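Local coordinates for protein glycerol kinase, putative (Plasmodium falciparum, PDB 2W40) that probably phosphorylates glycerol at the expense of ATP to give sn-glycerol 3-phosphate, as a member of the FGGY kinase family, at residues 219-231 with 237-249. Sequence-based numbering, arbitrary orientation.
With EDO (1,2-ethanediol), chain B.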
# COMPACT_ATOMS: atom_id res chain seq x y z
N ILE C 219 12.88 -15.87 39.78
CA ILE C 219 11.50 -15.34 39.56
C ILE C 219 10.95 -14.77 40.91
O ILE C 219 10.90 -15.49 41.92
CB ILE C 219 10.53 -16.41 39.01
CG1 ILE C 219 11.07 -16.98 37.67
CG2 ILE C 219 9.08 -15.86 38.81
CD1 ILE C 219 10.31 -18.17 37.21
N LYS C 220 10.69 -13.47 40.89
CA LYS C 220 10.25 -12.74 42.07
C LYS C 220 8.78 -12.37 41.95
O LYS C 220 8.22 -12.34 40.90
CB LYS C 220 11.03 -11.43 42.21
CG LYS C 220 12.57 -11.62 42.34
CD LYS C 220 13.03 -11.68 43.67
CE LYS C 220 13.49 -10.33 44.16
NZ LYS C 220 13.72 -10.49 45.64
N SER C 221 8.19 -12.01 43.08
CA SER C 221 6.84 -11.41 43.06
C SER C 221 6.99 -9.95 42.56
O SER C 221 8.10 -9.40 42.38
CB SER C 221 6.19 -11.48 44.47
OG SER C 221 6.91 -10.62 45.36
N ASN C 222 5.87 -9.33 42.23
CA ASN C 222 5.90 -8.01 41.63
C ASN C 222 6.32 -6.85 42.57
O ASN C 222 6.86 -5.86 42.12
CB ASN C 222 4.54 -7.64 40.98
CG ASN C 222 4.18 -8.57 39.81
OD1 ASN C 222 3.19 -9.30 39.83
ND2 ASN C 222 5.03 -8.54 38.82
N CYS C 223 6.02 -6.99 43.87
CA CYS C 223 6.52 -6.08 44.90
C CYS C 223 7.63 -6.88 45.63
O CYS C 223 7.37 -7.90 46.25
CB CYS C 223 5.39 -5.82 45.85
SG CYS C 223 4.00 -4.91 45.22
N SER C 224 8.86 -6.40 45.60
CA SER C 224 9.99 -7.19 46.13
C SER C 224 11.22 -6.33 46.31
O SER C 224 11.23 -5.22 45.91
CB SER C 224 10.24 -8.45 45.25
OG SER C 224 10.96 -9.47 45.99
N ASN C 225 12.27 -6.86 46.93
CA ASN C 225 13.56 -6.20 46.99
C ASN C 225 14.35 -6.67 45.78
O ASN C 225 14.91 -7.76 45.81
CB ASN C 225 14.27 -6.60 48.25
CG ASN C 225 15.60 -5.84 48.44
OD1 ASN C 225 15.96 -5.08 47.57
ND2 ASN C 225 16.27 -6.00 49.61
N PHE C 226 14.33 -5.86 44.75
CA PHE C 226 15.14 -6.13 43.55
C PHE C 226 16.59 -5.63 43.62
O PHE C 226 17.39 -5.92 42.72
CB PHE C 226 14.44 -5.59 42.31
CG PHE C 226 13.16 -6.29 41.98
CD1 PHE C 226 13.15 -7.48 41.23
CD2 PHE C 226 11.94 -5.79 42.44
CE1 PHE C 226 11.93 -8.15 41.03
CE2 PHE C 226 10.77 -6.43 42.17
CZ PHE C 226 10.75 -7.60 41.51
N GLY C 227 16.91 -4.88 44.70
CA GLY C 227 18.22 -4.38 44.91
C GLY C 227 18.31 -2.92 44.98
O GLY C 227 17.40 -2.19 44.74
N LEU C 228 19.52 -2.53 45.25
CA LEU C 228 19.96 -1.15 45.36
C LEU C 228 20.61 -0.70 44.08
O LEU C 228 21.45 -1.35 43.49
CB LEU C 228 20.99 -1.00 46.49
CG LEU C 228 20.69 -1.30 47.92
CD1 LEU C 228 21.99 -1.22 48.80
CD2 LEU C 228 19.49 -0.47 48.50
N VAL C 229 20.26 0.50 43.64
CA VAL C 229 20.98 1.13 42.53
C VAL C 229 22.42 1.43 43.01
O VAL C 229 22.64 2.11 44.08
CB VAL C 229 20.33 2.44 42.03
CG1 VAL C 229 21.17 3.09 40.95
CG2 VAL C 229 18.88 2.11 41.51
N LYS C 230 23.37 0.95 42.18
CA LYS C 230 24.75 1.16 42.39
C LYS C 230 25.50 1.67 41.16
O LYS C 230 26.73 1.99 41.28
CB LYS C 230 25.45 -0.12 42.89
CG LYS C 230 24.95 -0.64 44.22
CD LYS C 230 25.29 0.32 45.37
CE LYS C 230 25.41 -0.34 46.79
NZ LYS C 230 25.90 0.58 47.90
N SER C 231 24.85 1.71 39.99
CA SER C 231 25.53 2.11 38.80
C SER C 231 26.17 3.49 38.88
O SER C 231 25.50 4.48 39.16
CB SER C 231 24.71 2.02 37.51
OG SER C 231 25.41 2.54 36.40
N TYR C 237 21.31 8.50 42.28
CA TYR C 237 20.41 7.38 42.64
C TYR C 237 21.05 6.28 43.50
O TYR C 237 20.43 5.28 43.77
CB TYR C 237 19.89 6.79 41.37
CG TYR C 237 18.98 7.72 40.63
CD1 TYR C 237 17.59 7.61 40.77
CD2 TYR C 237 19.49 8.64 39.72
CE1 TYR C 237 16.73 8.44 40.04
CE2 TYR C 237 18.68 9.43 38.98
CZ TYR C 237 17.26 9.36 39.14
OH TYR C 237 16.35 10.13 38.40
N LEU C 238 22.29 6.53 43.94
CA LEU C 238 23.00 5.61 44.77
C LEU C 238 22.15 5.17 45.98
O LEU C 238 21.67 6.00 46.77
CB LEU C 238 24.32 6.15 45.24
CG LEU C 238 25.15 5.16 46.12
CD1 LEU C 238 25.66 3.92 45.37
CD2 LEU C 238 26.29 6.03 46.82
N ASN C 239 22.00 3.84 46.16
CA ASN C 239 21.27 3.22 47.24
C ASN C 239 19.75 3.45 47.31
O ASN C 239 19.10 3.14 48.31
CB ASN C 239 21.89 3.50 48.61
CG ASN C 239 23.25 2.92 48.78
OD1 ASN C 239 23.56 1.86 48.19
ND2 ASN C 239 24.10 3.59 49.56
N ILE C 240 19.19 3.90 46.19
CA ILE C 240 17.75 3.96 46.03
C ILE C 240 17.31 2.55 45.64
O ILE C 240 17.91 1.97 44.72
CB ILE C 240 17.37 4.96 44.94
CG1 ILE C 240 17.78 6.39 45.31
CG2 ILE C 240 15.92 4.94 44.67
CD1 ILE C 240 17.25 6.88 46.66
N PRO C 241 16.27 2.01 46.31
CA PRO C 241 15.86 0.60 46.06
C PRO C 241 14.88 0.47 44.87
O PRO C 241 14.06 1.35 44.63
CB PRO C 241 15.14 0.23 47.33
CG PRO C 241 14.46 1.52 47.72
CD PRO C 241 15.37 2.62 47.33
N ILE C 242 15.00 -0.64 44.16
CA ILE C 242 14.13 -1.02 43.08
C ILE C 242 13.16 -2.00 43.76
O ILE C 242 13.57 -3.09 44.25
CB ILE C 242 14.89 -1.72 41.91
CG1 ILE C 242 15.90 -0.74 41.30
CG2 ILE C 242 13.88 -2.22 40.87
CD1 ILE C 242 16.96 -1.44 40.35
N THR C 243 11.90 -1.60 43.81
CA THR C 243 10.94 -2.30 44.66
C THR C 243 9.68 -2.80 43.95
O THR C 243 8.79 -3.43 44.56
CB THR C 243 10.53 -1.40 45.84
OG1 THR C 243 9.91 -0.20 45.33
CG2 THR C 243 11.75 -1.01 46.64
N GLY C 244 9.55 -2.52 42.65
CA GLY C 244 8.50 -3.11 41.89
C GLY C 244 8.93 -3.39 40.49
O GLY C 244 9.71 -2.67 39.94
N CYS C 245 8.43 -4.49 39.94
CA CYS C 245 8.73 -4.91 38.59
C CYS C 245 7.65 -5.73 38.01
O CYS C 245 7.19 -6.66 38.64
CB CYS C 245 9.97 -5.74 38.64
SG CYS C 245 10.71 -6.20 37.00
N ILE C 246 7.23 -5.39 36.81
CA ILE C 246 6.07 -6.05 36.15
C ILE C 246 6.17 -5.80 34.63
O ILE C 246 6.65 -4.73 34.22
CB ILE C 246 4.73 -5.52 36.77
CG1 ILE C 246 3.56 -6.31 36.27
CG2 ILE C 246 4.62 -3.98 36.50
CD1 ILE C 246 2.28 -6.23 37.18
N GLY C 247 5.68 -6.76 33.83
CA GLY C 247 5.52 -6.59 32.41
C GLY C 247 4.52 -5.44 32.09
O GLY C 247 3.60 -5.17 32.85
N ASP C 248 4.79 -4.69 31.01
CA ASP C 248 4.05 -3.49 30.70
C ASP C 248 2.56 -3.67 30.64
O ASP C 248 1.82 -2.83 31.28
CB ASP C 248 4.63 -2.65 29.56
CG ASP C 248 4.68 -3.36 28.17
OD1 ASP C 248 4.19 -4.49 28.04
OD2 ASP C 248 5.24 -2.74 27.22
N GLN C 249 2.09 -4.71 29.96
CA GLN C 249 0.61 -4.81 29.75
C GLN C 249 -0.07 -5.18 31.11
O GLN C 249 -1.22 -4.78 31.39
CB GLN C 249 0.28 -5.73 28.65
CG GLN C 249 0.81 -5.27 27.28
CD GLN C 249 0.54 -3.77 27.02
OE1 GLN C 249 -0.63 -3.35 27.24
NE2 GLN C 249 1.58 -2.96 26.70
C1 EDO B . 21.69 -4.52 44.89
O1 EDO B . 22.93 -3.66 44.27
C2 EDO B . 21.77 -5.35 46.16
O2 EDO B . 20.99 -4.98 47.36
O HOH W 1 14.89 -3.02 46.68
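F226 lays one face of its ring against C245, whose CB sits 3.9 Å from the ring centroid in a CH-pi contact shifted toward the CZ rim. C245 SG lies farther above the same face, a longer sulfur-aromatic contact. With CG held beside the backbone N (chi1 -66°), the ring runs back along the neighbouring strand, and its edge meets I242 O in plane. F226 CB rests on I242 CG2, and the side chains of V229 and I242 cross at about a right angle, CG2 against CG1, while V229 CG1 lies alongside Y237 CB. I172 of helix 167-176 touches both F226 and C245, and strand 74-83 packs on V229 and Y237.

Backbone bonds frame this apolar row. F226 N donates to I242 O (2.9 Å), and I242 N returns an almost straight bond to G227 O. G227 has a positive phi, a backbone shape that suits a residue without CB. Beyond it the backbone N and O of V229 are both bonded, to I240 O and N239 N.

N222 closes the other end with two bonds: its O accepts from C245 N, and its ND2 donates to C245 O (2.9 Å, N-H...O 170°), nearly within the amide plane. N222 OD1 is held by K296 N. At the outer edge K230, bent at chi2, brings NZ onto a lone pair of N239 OD1 (2.7 Å), while its CD brushes L238 CD1.

Running antiparallel at 163°, the short, weakly bonded strand 225-228 is an edge strand beside 241-247 in the mixed sheet of the N-terminal FGGY domain, whose other five strands, 27-34, 15-21, 3-11, 74-83 and 241-247, run in the 3-2-1-4-5 order of the sugar kinase/Hsp70/actin fold.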